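Local coordinates for N-acetylneuraminate epimerase (Escherichia coli, PDB 2UVK), which converts the alpha-anomer of N-acetylneuraminate (sialic acid) to the beta-anomer, speeding the equilibrium between the two forms, at residues 285-289 with 301-307; 333-337 with 345-349. All blocks are in the same frame, centred on the assembly; numbering follows the deposited sequence.

The two contacts follow one another along the chain and belong to successive blades of a six-bladed kelch beta-propeller. Contact 1 joins the third and outermost strands of one four-stranded antiparallel sheet, 284-293 and 296-302, together with the loop that leads on to the last blade. Contact 2 is the equivalent strand pairing in that last blade, between 335-341 and 344-348. Their centres are about 11 Å apart, and they touch: the guanidinium of R307 forms a salt bridge to D334, NH2 to OD2 at 3.0 Å, and CD1 of I289 packs on CG2 of V347 at 3.4 Å. The fifth blade and its linker are thus tied to the sixth, by apolar and polar contacts respectively.

Contact 1: residues 285-289 with 301-307; sequences YSTDI and GELSQGR
I289 runs its side chain along the backbone of 301-303, and this end of the contact is closely packed. With CG1 anti to the carbonyl carbon (chi1 -59°), the chain reaches across so that CD1 lies 3.5 Å from E302 C, and the same methyl meets L303 CD2 at 4.0 Å. The backbones pair alongside: I289 N donates to G301 O at 3.1 Å, approaching 49° out of the carbonyl plane, and G301 N returns a longer bond to I289 O. Two residues before I289, T287 O takes a short bond of 2.7 Å from L303 N, nearly straight (165°) and in the carbonyl plane.

The two strands form the outer hairpin of a kelch propeller blade, and I289 also faces I256 and A258 of the next strand inward. Before D288 the segment leaves the regular pairing. S286 OG accepts from D288 N, an ST turn, while T287 lays its CG2 3.4 Å from G306 N. G306 fits closely under the carbonyl of Y285, where any CB would clash with Y285 O. The neighbouring bond, from R307 N to S286 O, is weak at 3.4 Å.

Looser by contrast is the face carrying D288 and E302. Their carboxylates do not meet, D288 OD1 staying 6.4 Å from E302 OE1, and E302 is exposed beyond the methylene that rests near T287 O. Q305 likewise turns away from 285-289 into an exposed position. Of the Y285 side chain, CB meets G306 and the backbone of R307, whose carbonyl carbon lies at the ring edge; the end of the ring leads away, OH bonds to E325, and the side chain lies about 12 Å from that of E209, the predicted proton acceptor.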
ATOM      1  N   TYR B 285     -13.035  19.924  20.028  1.00 17.86           N
ATOM      2  CA  TYR B 285     -11.697  20.475  19.801  1.00 17.52           C
ATOM      3  C   TYR B 285     -10.999  20.744  21.128  1.00 17.38           C
ATOM      4  O   TYR B 285     -11.511  21.491  21.966  1.00 18.74           O
ATOM      5  CB  TYR B 285     -11.817  21.773  19.016  1.00 17.88           C
ATOM      6  CG  TYR B 285     -12.342  21.577  17.621  1.00 17.27           C
ATOM      7  CD1 TYR B 285     -11.490  21.531  16.531  1.00 17.99           C
ATOM      8  CD2 TYR B 285     -13.700  21.408  17.387  1.00 19.12           C
ATOM      9  CE1 TYR B 285     -11.978  21.341  15.248  1.00 18.13           C
ATOM     10  CE2 TYR B 285     -14.189  21.216  16.116  1.00 18.25           C
ATOM     11  CZ  TYR B 285     -13.325  21.182  15.049  1.00 18.59           C
ATOM     12  OH  TYR B 285     -13.810  21.016  13.776  1.00 20.56           O
ATOM     13  N   SER B 286      -9.834  20.142  21.321  1.00 17.22           N
ATOM     14  CA  SER B 286      -9.120  20.279  22.590  1.00 16.90           C
ATOM     15  C   SER B 286      -8.438  21.640  22.772  1.00 16.86           C
ATOM     16  O   SER B 286      -7.891  22.204  21.823  1.00 16.12           O
ATOM     17  CB  SER B 286      -8.071  19.191  22.696  1.00 17.07           C
ATOM     18  OG  SER B 286      -7.348  19.304  23.909  1.00 19.10           O
ATOM     19  N   THR B 287      -8.479  22.153  24.000  1.00 17.44           N
ATOM     20  CA  THR B 287      -7.725  23.331  24.407  1.00 17.66           C
ATOM     21  C   THR B 287      -6.499  22.957  25.232  1.00 18.30           C
ATOM     22  O   THR B 287      -5.726  23.818  25.597  1.00 18.74           O
ATOM     23  CB  THR B 287      -8.561  24.300  25.269  1.00 18.43           C
ATOM     24  OG1 THR B 287      -9.072  23.607  26.410  1.00 19.81           O
ATOM     25  CG2 THR B 287      -9.706  24.872  24.480  1.00 18.05           C
ATOM     26  N   ASP B 288      -6.329  21.675  25.518  1.00 18.75           N
ATOM     27  CA  ASP B 288      -5.237  21.222  26.395  1.00 19.14           C
ATOM     28  C   ASP B 288      -3.861  21.461  25.801  1.00 19.22           C
ATOM     29  O   ASP B 288      -3.661  21.320  24.599  1.00 18.87           O
ATOM     30  CB  ASP B 288      -5.381  19.730  26.680  1.00 19.60           C
ATOM     31  CG  ASP B 288      -6.487  19.417  27.673  1.00 23.13           C
ATOM     32  OD1 ASP B 288      -7.007  20.345  28.345  1.00 26.50           O
ATOM     33  OD2 ASP B 288      -6.831  18.223  27.778  1.00 27.96           O
ATOM     34  N   ILE B 289      -2.904  21.813  26.660  1.00 19.97           N
ATOM     35  CA  ILE B 289      -1.485  21.873  26.284  1.00 20.58           C
ATOM     36  C   ILE B 289      -0.759  20.974  27.267  1.00 21.60           C
ATOM     37  O   ILE B 289      -0.842  21.189  28.480  1.00 22.44           O
ATOM     38  CB  ILE B 289      -0.882  23.275  26.366  1.00 20.62           C
ATOM     39  CG1 ILE B 289      -1.636  24.248  25.462  1.00 21.92           C
ATOM     40  CG2 ILE B 289       0.594  23.248  25.961  1.00 20.53           C
ATOM     41  CD1 ILE B 289      -1.242  25.702  25.658  1.00 21.63           C
ATOM     42  N   GLY B 301      -0.889  23.874  30.370  1.00 27.43           N
ATOM     43  CA  GLY B 301      -1.541  25.123  30.035  1.00 26.51           C
ATOM     44  C   GLY B 301      -2.754  24.861  29.181  1.00 25.97           C
ATOM     45  O   GLY B 301      -3.204  23.710  29.039  1.00 25.21           O
ATOM     46  N   GLU B 302      -3.275  25.923  28.587  1.00 25.45           N
ATOM     47  CA  GLU B 302      -4.411  25.771  27.704  1.00 25.33           C
ATOM     48  C   GLU B 302      -4.430  26.841  26.623  1.00 23.84           C
ATOM     49  O   GLU B 302      -3.913  27.948  26.806  1.00 23.79           O
ATOM     50  CB  GLU B 302      -5.707  25.814  28.509  1.00 25.42           C
ATOM     51  CG  GLU B 302      -5.972  27.159  29.140  1.00 26.82           C
ATOM     52  CD  GLU B 302      -7.082  27.140  30.167  1.00 28.28           C
ATOM     53  OE1 GLU B 302      -8.090  26.400  29.997  1.00 31.19           O
ATOM     54  OE2 GLU B 302      -6.936  27.891  31.153  1.00 34.19           O
ATOM     55  N   LEU B 303      -5.014  26.471  25.490  1.00 22.15           N
ATOM     56  CA  LEU B 303      -5.326  27.400  24.423  1.00 21.12           C
ATOM     57  C   LEU B 303      -6.624  28.102  24.801  1.00 21.01           C
ATOM     58  O   LEU B 303      -7.416  27.543  25.545  1.00 20.77           O
ATOM     59  CB  LEU B 303      -5.555  26.626  23.125  1.00 21.01           C
ATOM     60  CG  LEU B 303      -4.408  25.758  22.598  1.00 20.21           C
ATOM     61  CD1 LEU B 303      -4.846  25.009  21.325  1.00 19.78           C
ATOM     62  CD2 LEU B 303      -3.171  26.608  22.329  1.00 21.60           C
ATOM     63  N   SER B 304      -6.813  29.324  24.304  0.50 20.99           N
ATOM     64  CA  SER B 304      -8.043  30.095  24.539  0.50 21.16           C
ATOM     65  C   SER B 304      -9.241  29.463  23.837  0.50 20.67           C
ATOM     66  O   SER B 304     -10.355  29.486  24.357  0.50 20.93           O
ATOM     67  CB  SER B 304      -7.886  31.547  24.068  0.50 21.18           C
ATOM     68  OG  SER B 304      -7.699  31.622  22.666  0.50 21.46           O
ATOM     69  N   GLN B 305      -8.990  28.892  22.662  1.00 20.55           N
ATOM     70  CA  GLN B 305     -10.008  28.225  21.849  1.00 20.62           C
ATOM     71  C   GLN B 305      -9.483  26.878  21.369  1.00 18.77           C
ATOM     72  O   GLN B 305      -8.307  26.756  21.053  1.00 18.11           O
ATOM     73  CB  GLN B 305     -10.407  29.099  20.650  1.00 21.21           C
ATOM     74  CG  GLN B 305     -11.275  30.265  21.046  1.00 23.32           C
ATOM     75  CD  GLN B 305     -11.756  31.116  19.877  1.00 24.37           C
ATOM     76  OE1 GLN B 305     -12.167  30.590  18.844  1.00 29.44           O
ATOM     77  NE2 GLN B 305     -11.731  32.446  20.050  1.00 29.04           N
ATOM     78  N   GLY B 306     -10.348  25.860  21.340  1.00 16.99           N
ATOM     79  CA  GLY B 306      -9.989  24.564  20.774  1.00 16.22           C
ATOM     80  C   GLY B 306      -9.560  24.691  19.326  1.00 15.87           C
ATOM     81  O   GLY B 306     -10.139  25.485  18.586  1.00 16.32           O
ATOM     82  N   ARG B 307      -8.555  23.921  18.909  1.00 14.26           N
ATOM     83  CA  ARG B 307      -7.949  24.127  17.593  1.00 14.49           C
ATOM     84  C   ARG B 307      -7.304  22.823  17.139  1.00 12.89           C
ATOM     85  O   ARG B 307      -6.679  22.139  17.946  1.00 13.28           O
ATOM     86  CB  ARG B 307      -6.884  25.234  17.657  1.00 15.23           C
ATOM     87  CG  ARG B 307      -6.294  25.646  16.319  1.00 15.68           C
ATOM     88  CD  ARG B 307      -5.047  26.509  16.497  1.00 17.03           C
ATOM     89  NE  ARG B 307      -5.349  27.766  17.168  1.00 20.14           N
ATOM     90  CZ  ARG B 307      -5.183  28.996  16.662  1.00 19.68           C
ATOM     91  NH1 ARG B 307      -4.657  29.211  15.463  1.00 19.04           N
ATOM     92  NH2 ARG B 307      -5.507  30.040  17.406  1.00 22.42           N
TER

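Contact 2: residues 333-337 with 345-349; sequences TDSVL and VTVQN
D334 and N349 bring two flat groups together, the carboxylate and the side-chain amide, whose planes are turned 49° apart as the side chains cross at about a right angle. D334 OD2 comes to 3.7 Å from N349 CG, and it is this same oxygen that binds R307. It and the carbonyl oxygen of S335 come to the edge of the amide, near its plane. Over one face of the amide lies V336, its CG2 4.0 Å from N349 CG. The other branch, CG1, anti to the backbone N (chi1 -169°), reaches V347 CG1 at 3.6 Å. Shortening V336 to an alanine removes both methyls, which would probably leave V347 CG1 without its partner and open a gap beside the N349 amide.

Here the outermost strand of the last propeller blade pairs antiparallel with the third. L337 and Q348 form a hydrogen-bonded pair: L337 N to Q348 O and Q348 N to L337 O are both 2.9 Å, close to straight and in the carbonyl planes. Their side chains share one face of the sheet, CB to CB 4.2 Å, where L337 continues inward onto L320 and Q348 packs against V2 from the N-terminal end of the chain.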
ATOM      1  N   THR B 333      -7.105  32.406  11.053  1.00 18.38           N
ATOM      2  CA  THR B 333      -5.969  33.082  10.425  1.00 18.67           C
ATOM      3  C   THR B 333      -4.840  33.429  11.403  1.00 19.44           C
ATOM      4  O   THR B 333      -3.766  33.865  10.974  1.00 19.75           O
ATOM      5  CB  THR B 333      -6.425  34.422   9.801  1.00 19.03           C
ATOM      6  OG1 THR B 333      -7.000  35.253  10.815  1.00 20.10           O
ATOM      7  CG2 THR B 333      -7.460  34.201   8.679  1.00 19.29           C
ATOM      8  N   ASP B 334      -5.082  33.252  12.696  1.00 19.61           N
ATOM      9  CA  ASP B 334      -4.139  33.728  13.719  1.00 20.60           C
ATOM     10  C   ASP B 334      -3.096  32.672  14.073  1.00 20.74           C
ATOM     11  O   ASP B 334      -3.229  31.497  13.715  1.00 20.44           O
ATOM     12  CB  ASP B 334      -4.872  34.187  14.978  1.00 21.35           C
ATOM     13  CG  ASP B 334      -5.656  33.083  15.628  1.00 23.82           C
ATOM     14  OD1 ASP B 334      -6.279  32.281  14.896  1.00 27.88           O
ATOM     15  OD2 ASP B 334      -5.687  33.019  16.867  1.00 26.72           O
ATOM     16  N   SER B 335      -2.063  33.116  14.783  0.50 20.93           N
ATOM     17  CA  SER B 335      -0.953  32.273  15.195  0.50 21.40           C
ATOM     18  C   SER B 335      -0.757  32.366  16.695  0.50 21.65           C
ATOM     19  O   SER B 335      -1.092  33.377  17.306  0.50 22.19           O
ATOM     20  CB  SER B 335       0.331  32.693  14.491  0.50 21.76           C
ATOM     21  OG  SER B 335       0.272  32.365  13.116  0.50 22.54           O
ATOM     22  N   VAL B 336      -0.226  31.290  17.265  1.00 21.96           N
ATOM     23  CA  VAL B 336       0.024  31.173  18.698  1.00 23.01           C
ATOM     24  C   VAL B 336       1.476  30.754  18.873  1.00 23.41           C
ATOM     25  O   VAL B 336       2.027  30.009  18.053  1.00 22.54           O
ATOM     26  CB  VAL B 336      -0.901  30.075  19.323  1.00 23.20           C
ATOM     27  CG1 VAL B 336      -0.861  30.110  20.861  1.00 23.13           C
ATOM     28  CG2 VAL B 336      -2.331  30.228  18.806  1.00 24.73           C
ATOM     29  N   LEU B 337       2.101  31.234  19.947  1.00 23.40           N
ATOM     30  CA  LEU B 337       3.430  30.796  20.321  1.00 24.43           C
ATOM     31  C   LEU B 337       3.354  30.168  21.716  1.00 24.56           C
ATOM     32  O   LEU B 337       2.848  30.787  22.663  1.00 25.56           O
ATOM     33  CB  LEU B 337       4.400  31.976  20.298  1.00 24.87           C
ATOM     34  CG  LEU B 337       5.881  31.605  20.236  1.00 24.58           C
ATOM     35  CD1 LEU B 337       6.288  30.836  18.982  1.00 22.83           C
ATOM     36  CD2 LEU B 337       6.684  32.905  20.351  1.00 25.48           C
ATOM     37  N   VAL B 345       4.348  26.077  30.971  1.00 36.21           N
ATOM     38  CA  VAL B 345       4.108  26.632  29.646  1.00 35.34           C
ATOM     39  C   VAL B 345       3.551  28.042  29.719  1.00 34.44           C
ATOM     40  O   VAL B 345       2.817  28.390  30.645  1.00 35.15           O
ATOM     41  CB  VAL B 345       3.194  25.716  28.797  1.00 35.29           C
ATOM     42  CG1 VAL B 345       2.004  26.476  28.246  1.00 35.23           C
ATOM     43  CG2 VAL B 345       4.006  25.086  27.682  1.00 35.41           C
ATOM     44  N   THR B 346       3.933  28.849  28.738  1.00 33.58           N
ATOM     45  CA  THR B 346       3.361  30.168  28.533  1.00 32.94           C
ATOM     46  C   THR B 346       2.827  30.252  27.101  1.00 32.01           C
ATOM     47  O   THR B 346       3.426  29.692  26.187  1.00 31.73           O
ATOM     48  CB  THR B 346       4.420  31.252  28.767  1.00 33.38           C
ATOM     49  OG1 THR B 346       5.460  31.117  27.792  1.00 35.16           O
ATOM     50  CG2 THR B 346       5.016  31.101  30.174  1.00 33.35           C
ATOM     51  N   VAL B 347       1.710  30.951  26.927  1.00 30.99           N
ATOM     52  CA  VAL B 347       0.995  31.022  25.643  1.00 30.76           C
ATOM     53  C   VAL B 347       0.779  32.476  25.172  1.00 30.82           C
ATOM     54  O   VAL B 347       0.170  33.288  25.889  1.00 31.25           O
ATOM     55  CB  VAL B 347      -0.372  30.294  25.749  1.00 30.47           C
ATOM     56  CG1 VAL B 347      -1.119  30.354  24.418  1.00 30.32           C
ATOM     57  CG2 VAL B 347      -0.185  28.843  26.200  1.00 30.57           C
ATOM     58  N   GLN B 348       1.268  32.788  23.973  1.00 30.65           N
ATOM     59  CA  GLN B 348       1.156  34.117  23.363  1.00 30.84           C
ATOM     60  C   GLN B 348       0.275  34.051  22.114  1.00 31.00           C
ATOM     61  O   GLN B 348       0.494  33.204  21.257  1.00 31.17           O
ATOM     62  CB  GLN B 348       2.557  34.615  22.986  1.00 30.64           C
ATOM     63  CG  GLN B 348       2.623  36.059  22.481  1.00 31.14           C
ATOM     64  CD  GLN B 348       4.032  36.495  22.092  1.00 32.16           C
ATOM     65  OE1 GLN B 348       4.206  37.308  21.186  1.00 36.07           O
ATOM     66  NE2 GLN B 348       5.037  35.959  22.766  1.00 32.92           N
ATOM     67  N   ASN B 349      -0.724  34.923  22.013  1.00 31.50           N
ATOM     68  CA  ASN B 349      -1.634  34.913  20.861  1.00 31.90           C
ATOM     69  C   ASN B 349      -2.344  36.255  20.710  1.00 32.20           C
ATOM     70  O   ASN B 349      -3.104  36.656  21.594  1.00 33.34           O
ATOM     71  CB  ASN B 349      -2.652  33.757  20.992  1.00 32.04           C
ATOM     72  CG  ASN B 349      -3.764  33.795  19.926  1.00 31.99           C
ATOM     73  OD1 ASN B 349      -3.515  33.959  18.721  1.00 31.92           O
ATOM     74  ND2 ASN B 349      -5.000  33.626  20.378  1.00 32.87           N
TER